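Local coordinates for NADH oxidase (Thermus thermophilus, PDB 6RVB), which reduces coenzyme A disulfide with electrons from NADH, using bound FAD as its cofactor, at residues 189-194 and 355-360; 373-378 and 433-438. All blocks are in the same frame, centred on the assembly; numbering follows the deposited sequence.

Interaction 1. Residues 189-194 and 355-360; sequences DPEVGA and KVFIQS. With COA (coenzyme A), chain J.
Glu191 lays its aliphatic part over one face of the Phe357 ring. CB sits above the middle of the ring, 3.5 Å from the centroid and 13° off the normal, a CH-pi contact, while Glu191 CG lies over the Phe357 CG end of the ring. Phe357 reaches helix 190-202 from strand 353-361 because its chi1 of -178° turns the ring away from its own backbone N. An alanine here would take away the surface on which Glu191 lies, and is likely to open a gap between helix and strand and leave the Glu191 chain held mainly by Lys355. Val192 adds a looser touch, its CG2 4.3 Å from Phe357 CE2 and coming in obliquely.

The Glu191 chain bends at chi2 (80°), which swings the carboxylate back toward Lys355. That lysine, extended beyond CG, arrives from the opposite direction and makes a salt bridge from NZ to Glu191 OE1 (3.2 Å) through the syn lone pair. Asp189, just before the helix but making no capping bond with its side chain, has OD1 4.3 Å from Lys355 NZ, too far for a salt bridge; its carboxylate is taken up by the backbone N of Leu343 and of Glu344.

Further along the strand, Gln359 O accepts a nearly straight hydrogen bond from N6A of coenzyme A (2.6 Å). Trp374 meets the Phe357 ring from the adjoining strand. The contact thus joins the pyridine nucleotide-disulfide oxidoreductase part of the chain to its dimerisation domain by two kinds of interaction: apolar overlap at the ring, and an ion pair in which Lys355 probably offsets some negative charge of Glu191, Asp189 and nearby Glu376.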
loop_
_atom_site.group_PDB
_atom_site.type_symbol
_atom_site.label_atom_id
_atom_site.label_comp_id
_atom_site.label_asym_id
_atom_site.label_seq_id
_atom_site.Cartn_x
_atom_site.Cartn_y
_atom_site.Cartn_z
ATOM N N ASP A 189 9.932 6.447 -17.619
ATOM C CA ASP A 189 10.044 7.906 -17.565
ATOM C C ASP A 189 11.179 8.453 -16.694
ATOM O O ASP A 189 11.604 7.798 -15.723
ATOM C CB ASP A 189 8.730 8.445 -17.126
ATOM C CG ASP A 189 7.729 8.425 -18.211
ATOM O OD1 ASP A 189 8.102 8.442 -19.412
ATOM O OD2 ASP A 189 6.562 8.438 -17.825
ATOM N N PRO A 190 11.765 9.602 -17.089
ATOM C CA PRO A 190 13.148 9.797 -16.584
ATOM C C PRO A 190 13.296 10.435 -15.209
ATOM O O PRO A 190 14.445 10.456 -14.797
ATOM C CB PRO A 190 13.807 10.631 -17.681
ATOM C CG PRO A 190 12.786 11.340 -18.206
ATOM C CD PRO A 190 11.565 10.418 -18.275
ATOM N N GLU A 191 12.190 10.869 -14.574
ATOM C CA GLU A 191 12.163 11.388 -13.197
ATOM C C GLU A 191 12.613 10.252 -12.230
ATOM O O GLU A 191 13.328 10.480 -11.235
ATOM C CB GLU A 191 10.769 11.863 -12.770
ATOM C CG GLU A 191 10.184 13.082 -13.357
ATOM C CD GLU A 191 9.529 12.998 -14.795
ATOM O OE1 GLU A 191 9.894 12.091 -15.642
ATOM O OE2 GLU A 191 8.650 13.915 -15.044
ATOM N N VAL A 192 12.148 9.037 -12.511
ATOM C CA VAL A 192 12.497 7.919 -11.673
ATOM C C VAL A 192 13.957 7.620 -11.884
ATOM O O VAL A 192 14.684 7.533 -10.937
ATOM C CB VAL A 192 11.603 6.683 -11.906
ATOM C CG1 VAL A 192 12.225 5.427 -11.247
ATOM C CG2 VAL A 192 10.269 6.993 -11.390
ATOM N N GLY A 193 14.389 7.440 -13.128
ATOM C CA GLY A 193 15.807 7.255 -13.437
ATOM C C GLY A 193 16.703 8.256 -12.685
ATOM O O GLY A 193 17.780 7.875 -12.200
ATOM N N ALA A 194 16.276 9.523 -12.586
ATOM C CA ALA A 194 17.032 10.503 -11.859
ATOM C C ALA A 194 17.200 10.206 -10.364
ATOM O O ALA A 194 18.306 10.372 -9.806
ATOM C CB ALA A 194 16.399 11.750 -11.978
ATOM N N LYS A 355 1.665 13.273 -18.352
ATOM C CA LYS A 355 2.048 12.837 -17.013
ATOM C C LYS A 355 1.932 13.891 -15.931
ATOM O O LYS A 355 1.839 15.078 -16.218
ATOM C CB LYS A 355 3.453 12.273 -17.003
ATOM C CG LYS A 355 4.506 13.231 -17.082
ATOM C CD LYS A 355 5.823 12.536 -17.210
ATOM C CE LYS A 355 6.961 13.475 -17.529
ATOM N NZ LYS A 355 8.012 12.600 -18.162
ATOM N N VAL A 356 1.946 13.454 -14.685
ATOM C CA VAL A 356 2.077 14.341 -13.590
ATOM C C VAL A 356 3.054 13.678 -12.609
ATOM O O VAL A 356 3.083 12.463 -12.521
ATOM C CB VAL A 356 0.689 14.660 -13.011
ATOM C CG1 VAL A 356 0.202 13.569 -12.134
ATOM C CG2 VAL A 356 0.811 15.783 -12.146
ATOM N N PHE A 357 3.891 14.423 -11.899
ATOM C CA PHE A 357 4.902 13.746 -11.032
ATOM C C PHE A 357 5.145 14.592 -9.797
ATOM O O PHE A 357 5.694 15.689 -9.913
ATOM C CB PHE A 357 6.222 13.589 -11.798
ATOM C CG PHE A 357 7.292 12.881 -11.058
ATOM C CD1 PHE A 357 8.155 13.564 -10.239
ATOM C CD2 PHE A 357 7.452 11.489 -11.176
ATOM C CE1 PHE A 357 9.166 12.888 -9.480
ATOM C CE2 PHE A 357 8.476 10.783 -10.419
ATOM C CZ PHE A 357 9.310 11.500 -9.573
ATOM N N ILE A 358 4.695 14.114 -8.640
ATOM C CA ILE A 358 4.651 14.948 -7.481
ATOM C C ILE A 358 5.517 14.327 -6.435
ATOM O O ILE A 358 5.785 13.167 -6.563
ATOM C CB ILE A 358 3.263 15.294 -6.943
ATOM C CG1 ILE A 358 2.568 14.086 -6.425
ATOM C CG2 ILE A 358 2.512 15.870 -7.957
ATOM C CD1 ILE A 358 2.926 13.753 -5.089
ATOM N N GLN A 359 6.030 15.151 -5.492
ATOM C CA GLN A 359 6.796 14.622 -4.399
ATOM C C GLN A 359 6.132 15.065 -3.117
ATOM O O GLN A 359 5.902 16.267 -2.980
ATOM C CB GLN A 359 8.195 15.127 -4.424
ATOM C CG GLN A 359 8.696 15.317 -3.050
ATOM C CD GLN A 359 10.161 15.577 -2.954
ATOM O OE1 GLN A 359 10.860 15.862 -3.930
ATOM N NE2 GLN A 359 10.644 15.466 -1.756
ATOM N N SER A 360 5.803 14.087 -2.242
ATOM C CA SER A 360 5.037 14.279 -1.046
ATOM C C SER A 360 5.781 13.521 0.042
ATOM O O SER A 360 6.929 13.165 -0.136
ATOM C CB SER A 360 3.662 13.732 -1.169
ATOM O OG SER A 360 2.875 14.236 -0.097
HETATM N N1A COA J . 3.613 18.338 -4.665
HETATM C C2A COA J . 2.863 19.043 -5.582
HETATM N N3A COA J . 1.665 19.675 -5.289
HETATM C C4A COA J . 1.115 19.653 -4.013
HETATM C C5A COA J . 1.858 18.891 -2.958
HETATM C C6A COA J . 3.151 18.238 -3.333
HETATM N N6A COA J . 3.756 17.560 -2.297
HETATM N N7A COA J . 1.128 18.958 -1.810
HETATM C C8A COA J . 0.021 19.701 -2.082
HETATM N N9A COA J . 0.007 20.109 -3.377
HETATM C C1B COA J . -1.096 20.924 -3.947
HETATM C C2B COA J . -2.480 20.262 -3.846
HETATM O O2B COA J . -2.695 19.395 -4.982
HETATM C C3B COA J . -3.471 21.423 -3.872
HETATM O O3B COA J . -3.906 21.648 -5.238
HETATM P P3B COA J . -4.859 22.831 -5.804
HETATM O O7A COA J . -5.425 22.112 -7.014
HETATM O O8A COA J . -5.798 23.215 -4.710
HETATM O O9A COA J . -3.944 24.015 -6.073
HETATM C C4B COA J . -2.651 22.592 -3.369
HETATM O O4B COA J . -1.287 22.168 -3.261
HETATM C C5B COA J . -3.051 23.023 -1.993
HETATM O O5B COA J . -2.425 22.184 -1.016
HETATM P P1A COA J . -2.042 22.877 0.388
HETATM O O1A COA J . -1.341 21.758 1.076
HETATM O O2A COA J . -1.351 24.210 0.202
HETATM O O3A COA J . -3.522 22.965 1.049
HETATM P P2A COA J . -4.550 24.178 1.408
HETATM O O4A COA J . -5.998 23.903 0.904
HETATM O O5A COA J . -3.803 25.477 1.150
HETATM O O6A COA J . -4.450 23.929 2.990
HETATM C CBP COA J . -4.970 23.656 5.267
HETATM C CCP COA J . -5.521 23.945 3.888
HETATM C CDP COA J . -3.450 23.451 5.286
HETATM C CEP COA J . -5.324 24.896 6.066
HETATM C CAP COA J . -5.744 22.405 5.751
HETATM O OAP COA J . -5.478 21.239 4.964
HETATM C C9P COA J . -5.526 22.108 7.207
HETATM O O9P COA J . -6.011 22.842 8.087
HETATM N N8P COA J . -4.795 21.032 7.506
HETATM C C7P COA J . -4.334 20.965 8.889
HETATM C C6P COA J . -5.401 20.329 9.781
HETATM C C5P COA J . -5.594 18.948 9.184
HETATM O O5P COA J . -6.352 18.744 8.239
HETATM N N4P COA J . -4.925 17.949 9.713
HETATM C C3P COA J . -5.624 16.689 9.630
HETATM C C2P COA J . -6.926 16.760 10.411
HETATM S S1P COA J . -6.652 15.793 11.912
#

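Interaction 2. Residues 373-378 and 433-438; sequences LWVELV and DPLLIA. With COA (coenzyme A), chain J.
The backbone N of Leu435 bonds to Asp433 OD1 at 2.7 Å, meeting the oxygen on its anti side, 19° out of the carboxylate plane. This is an N-cap: the aspartate closes the first turn of helix 434-438, and its backbone O also accepts from Ile437 N. The other carboxylate oxygen, OD2, forms a salt bridge with Arg400, so both side-chain oxygens of this buried residue have partners.

Capped in this way, the short helix lies across strand 372-380 at -45°, the two axes approaching to 8.3 Å. No hydrogen bond crosses between them; the side chains meet through apolar groups, with Leu377 CD2 also lying against the backbone carbonyl of Ala438. Alternate strand residues Leu373, Val375 and Leu377 face the helix. Pro434 sits between the first two, its CB 3.4 Å from Val375 CG1 and 3.5 Å from Leu373 CD2, with both side chains crossing the proline at about a right angle. Leu373, turned by a chi1 of -169°, presents CD2 to the proline CB and CG. The second branch of Val375, CG2, meets Ala438 CB at 3.6 Å and, more loosely, Leu435 CD2. One turn on from the proline, Ala438 CB also touches Leu377 CD2 (3.8 Å), and its small side chain is consistent with the close approach of helix and strand.

Val403 and Leu404 of helix 401-409 also pack against Leu435. Ile437 instead leans on the adenine of coenzyme A, its CD1 3.8 Å from C4A, while Leu436 packs on Lys304 of the second subunit. Helices laid over one face of an antiparallel sheet, close to the partner subunit, are characteristic of the dimerisation domain of pyridine nucleotide-disulfide oxidoreductases.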
loop_
_atom_site.group_PDB
_atom_site.type_symbol
_atom_site.label_atom_id
_atom_site.label_comp_id
_atom_site.label_asym_id
_atom_site.label_seq_id
_atom_site.Cartn_x
_atom_site.Cartn_y
_atom_site.Cartn_z
ATOM N N LEU A 373 8.097 10.535 -0.598
ATOM C CA LEU A 373 7.303 9.575 -1.374
ATOM C C LEU A 373 6.874 10.336 -2.621
ATOM O O LEU A 373 6.298 11.466 -2.501
ATOM C CB LEU A 373 6.074 9.145 -0.596
ATOM C CG LEU A 373 5.403 7.968 -1.267
ATOM C CD1 LEU A 373 4.900 7.123 -0.190
ATOM C CD2 LEU A 373 4.215 8.397 -2.148
ATOM N N TRP A 374 7.196 9.786 -3.796
ATOM C CA TRP A 374 6.953 10.476 -5.057
ATOM C C TRP A 374 5.937 9.632 -5.767
ATOM O O TRP A 374 6.021 8.400 -5.651
ATOM C CB TRP A 374 8.162 10.457 -5.928
ATOM C CG TRP A 374 9.355 11.291 -5.492
ATOM C CD1 TRP A 374 9.701 12.543 -5.943
ATOM C CD2 TRP A 374 10.386 10.909 -4.573
ATOM N NE1 TRP A 374 10.836 12.973 -5.300
ATOM C CE2 TRP A 374 11.276 11.985 -4.468
ATOM C CE3 TRP A 374 10.602 9.784 -3.769
ATOM C CZ2 TRP A 374 12.365 11.943 -3.655
ATOM C CZ3 TRP A 374 11.689 9.759 -2.961
ATOM C CH2 TRP A 374 12.548 10.831 -2.903
ATOM N N VAL A 375 4.945 10.231 -6.443
ATOM C CA VAL A 375 4.049 9.409 -7.218
ATOM C C VAL A 375 3.943 10.038 -8.577
ATOM O O VAL A 375 4.044 11.258 -8.668
ATOM C CB VAL A 375 2.713 9.137 -6.545
ATOM C CG1 VAL A 375 2.544 9.923 -5.259
ATOM C CG2 VAL A 375 1.606 9.400 -7.487
ATOM N N GLU A 376 3.887 9.185 -9.621
ATOM C CA GLU A 376 3.692 9.580 -11.022
ATOM C C GLU A 376 2.401 9.062 -11.575
ATOM O O GLU A 376 2.115 7.925 -11.342
ATOM C CB GLU A 376 4.760 9.014 -11.956
ATOM C CG GLU A 376 4.564 9.537 -13.405
ATOM C CD GLU A 376 5.620 8.987 -14.325
ATOM O OE1 GLU A 376 6.537 8.308 -13.835
ATOM O OE2 GLU A 376 5.529 9.233 -15.549
ATOM N N LEU A 377 1.661 9.838 -12.366
ATOM C CA LEU A 377 0.450 9.336 -12.982
ATOM C C LEU A 377 0.591 9.560 -14.461
ATOM O O LEU A 377 0.911 10.636 -14.885
ATOM C CB LEU A 377 -0.688 10.181 -12.444
ATOM C CG LEU A 377 -1.707 9.603 -11.537
ATOM C CD1 LEU A 377 -1.164 8.379 -10.772
ATOM C CD2 LEU A 377 -2.254 10.720 -10.704
ATOM N N VAL A 378 0.320 8.567 -15.268
ATOM C CA VAL A 378 0.302 8.713 -16.747
ATOM C C VAL A 378 -1.142 8.512 -17.207
ATOM O O VAL A 378 -1.742 7.486 -16.933
ATOM C CB VAL A 378 1.218 7.631 -17.363
ATOM C CG1 VAL A 378 1.200 7.638 -18.782
ATOM C CG2 VAL A 378 2.611 7.893 -16.921
ATOM N N ASP A 433 -3.574 11.734 0.736
ATOM C CA ASP A 433 -2.608 10.690 0.345
ATOM C C ASP A 433 -1.820 11.159 -0.855
ATOM O O ASP A 433 -2.367 11.849 -1.664
ATOM C CB ASP A 433 -3.311 9.398 -0.042
ATOM C CG ASP A 433 -2.333 8.264 -0.262
ATOM O OD1 ASP A 433 -1.866 8.104 -1.410
ATOM O OD2 ASP A 433 -2.032 7.520 0.717
ATOM N N PRO A 434 -0.548 10.766 -1.003
ATOM C CA PRO A 434 0.113 11.185 -2.212
ATOM C C PRO A 434 -0.573 10.731 -3.497
ATOM O O PRO A 434 -0.497 11.501 -4.435
ATOM C CB PRO A 434 1.471 10.588 -2.086
ATOM C CG PRO A 434 1.693 10.574 -0.756
ATOM C CD PRO A 434 0.427 10.256 -0.062
ATOM N N LEU A 435 -1.242 9.579 -3.594
ATOM C CA LEU A 435 -2.042 9.310 -4.773
ATOM C C LEU A 435 -3.092 10.474 -5.013
ATOM O O LEU A 435 -3.267 10.906 -6.122
ATOM C CB LEU A 435 -2.697 7.957 -4.629
ATOM C CG LEU A 435 -1.741 6.822 -4.625
ATOM C CD1 LEU A 435 -2.458 5.569 -4.255
ATOM C CD2 LEU A 435 -1.190 6.724 -5.970
ATOM N N LEU A 436 -3.799 10.963 -4.003
ATOM C CA LEU A 436 -4.795 11.980 -4.242
ATOM C C LEU A 436 -4.091 13.267 -4.692
ATOM O O LEU A 436 -4.627 14.013 -5.489
ATOM C CB LEU A 436 -5.705 12.249 -3.015
ATOM C CG LEU A 436 -6.283 10.921 -2.661
ATOM C CD1 LEU A 436 -7.194 11.115 -1.578
ATOM C CD2 LEU A 436 -6.978 10.297 -3.869
ATOM N N ILE A 437 -2.904 13.571 -4.199
ATOM C CA ILE A 437 -2.481 14.941 -4.436
ATOM C C ILE A 437 -2.077 14.865 -5.888
ATOM O O ILE A 437 -2.370 15.739 -6.685
ATOM C CB ILE A 437 -1.493 15.743 -3.342
ATOM C CG1 ILE A 437 -0.108 15.691 -3.735
ATOM C CG2 ILE A 437 -1.463 15.265 -1.927
ATOM C CD1 ILE A 437 -0.029 16.227 -5.082
ATOM N N ALA A 438 -1.444 13.776 -6.275
ATOM C CA ALA A 438 -1.094 13.608 -7.692
ATOM C C ALA A 438 -2.322 13.607 -8.611
ATOM O O ALA A 438 -2.197 14.039 -9.710
ATOM C CB ALA A 438 -0.314 12.391 -7.878
HETATM N N1A COA J . 3.613 18.338 -4.665
HETATM C C2A COA J . 2.863 19.043 -5.582
HETATM N N3A COA J . 1.665 19.675 -5.289
HETATM C C4A COA J . 1.115 19.653 -4.013
HETATM C C5A COA J . 1.858 18.891 -2.958
HETATM C C6A COA J . 3.151 18.238 -3.333
HETATM N N6A COA J . 3.756 17.560 -2.297
HETATM N N7A COA J . 1.128 18.958 -1.810
HETATM C C8A COA J . 0.021 19.701 -2.082
HETATM N N9A COA J . 0.007 20.109 -3.377
HETATM C C1B COA J . -1.096 20.924 -3.947
HETATM C C2B COA J . -2.480 20.262 -3.846
HETATM O O2B COA J . -2.695 19.395 -4.982
HETATM C C3B COA J . -3.471 21.423 -3.872
HETATM O O3B COA J . -3.906 21.648 -5.238
HETATM P P3B COA J . -4.859 22.831 -5.804
HETATM O O7A COA J . -5.425 22.112 -7.014
HETATM O O8A COA J . -5.798 23.215 -4.710
HETATM O O9A COA J . -3.944 24.015 -6.073
HETATM C C4B COA J . -2.651 22.592 -3.369
HETATM O O4B COA J . -1.287 22.168 -3.261
HETATM C C5B COA J . -3.051 23.023 -1.993
HETATM O O5B COA J . -2.425 22.184 -1.016
HETATM P P1A COA J . -2.042 22.877 0.388
HETATM O O1A COA J . -1.341 21.758 1.076
HETATM O O2A COA J . -1.351 24.210 0.202
HETATM O O3A COA J . -3.522 22.965 1.049
HETATM P P2A COA J . -4.550 24.178 1.408
HETATM O O4A COA J . -5.998 23.903 0.904
HETATM O O5A COA J . -3.803 25.477 1.150
HETATM O O6A COA J . -4.450 23.929 2.990
HETATM C CBP COA J . -4.970 23.656 5.267
HETATM C CCP COA J . -5.521 23.945 3.888
HETATM C CDP COA J . -3.450 23.451 5.286
HETATM C CEP COA J . -5.324 24.896 6.066
HETATM C CAP COA J . -5.744 22.405 5.751
HETATM O OAP COA J . -5.478 21.239 4.964
HETATM C C9P COA J . -5.526 22.108 7.207
HETATM O O9P COA J . -6.011 22.842 8.087
HETATM N N8P COA J . -4.795 21.032 7.506
HETATM C C7P COA J . -4.334 20.965 8.889
HETATM C C6P COA J . -5.401 20.329 9.781
HETATM C C5P COA J . -5.594 18.948 9.184
HETATM O O5P COA J . -6.352 18.744 8.239
HETATM N N4P COA J . -4.925 17.949 9.713
HETATM C C3P COA J . -5.624 16.689 9.630
HETATM C C2P COA J . -6.926 16.760 10.411
HETATM S S1P COA J . -6.652 15.793 11.912
#

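Centred about 10 Å apart, the two interactions share the antiparallel sheet of the dimerisation domain, where strands 353-361 and 372-380 are neighbours and follow each other in the chain. Interaction 1 closes before interaction 2 opens. Ser360 N and Leu373 O probably hydrogen-bond across the strands. Interaction 1 ties the edge strand to helix 190-202, whereas interaction 2 seats the late helix 434-438 on the next strand. Both touch the same coenzyme A, which is also hydrogen-bonded by Lys20, Arg63, Asn303 and Arg307 of the second subunit. This sheet and its covering helix therefore supply part of one subunit's share of a ligand site built by both, which Gln441 near the C-terminus extends.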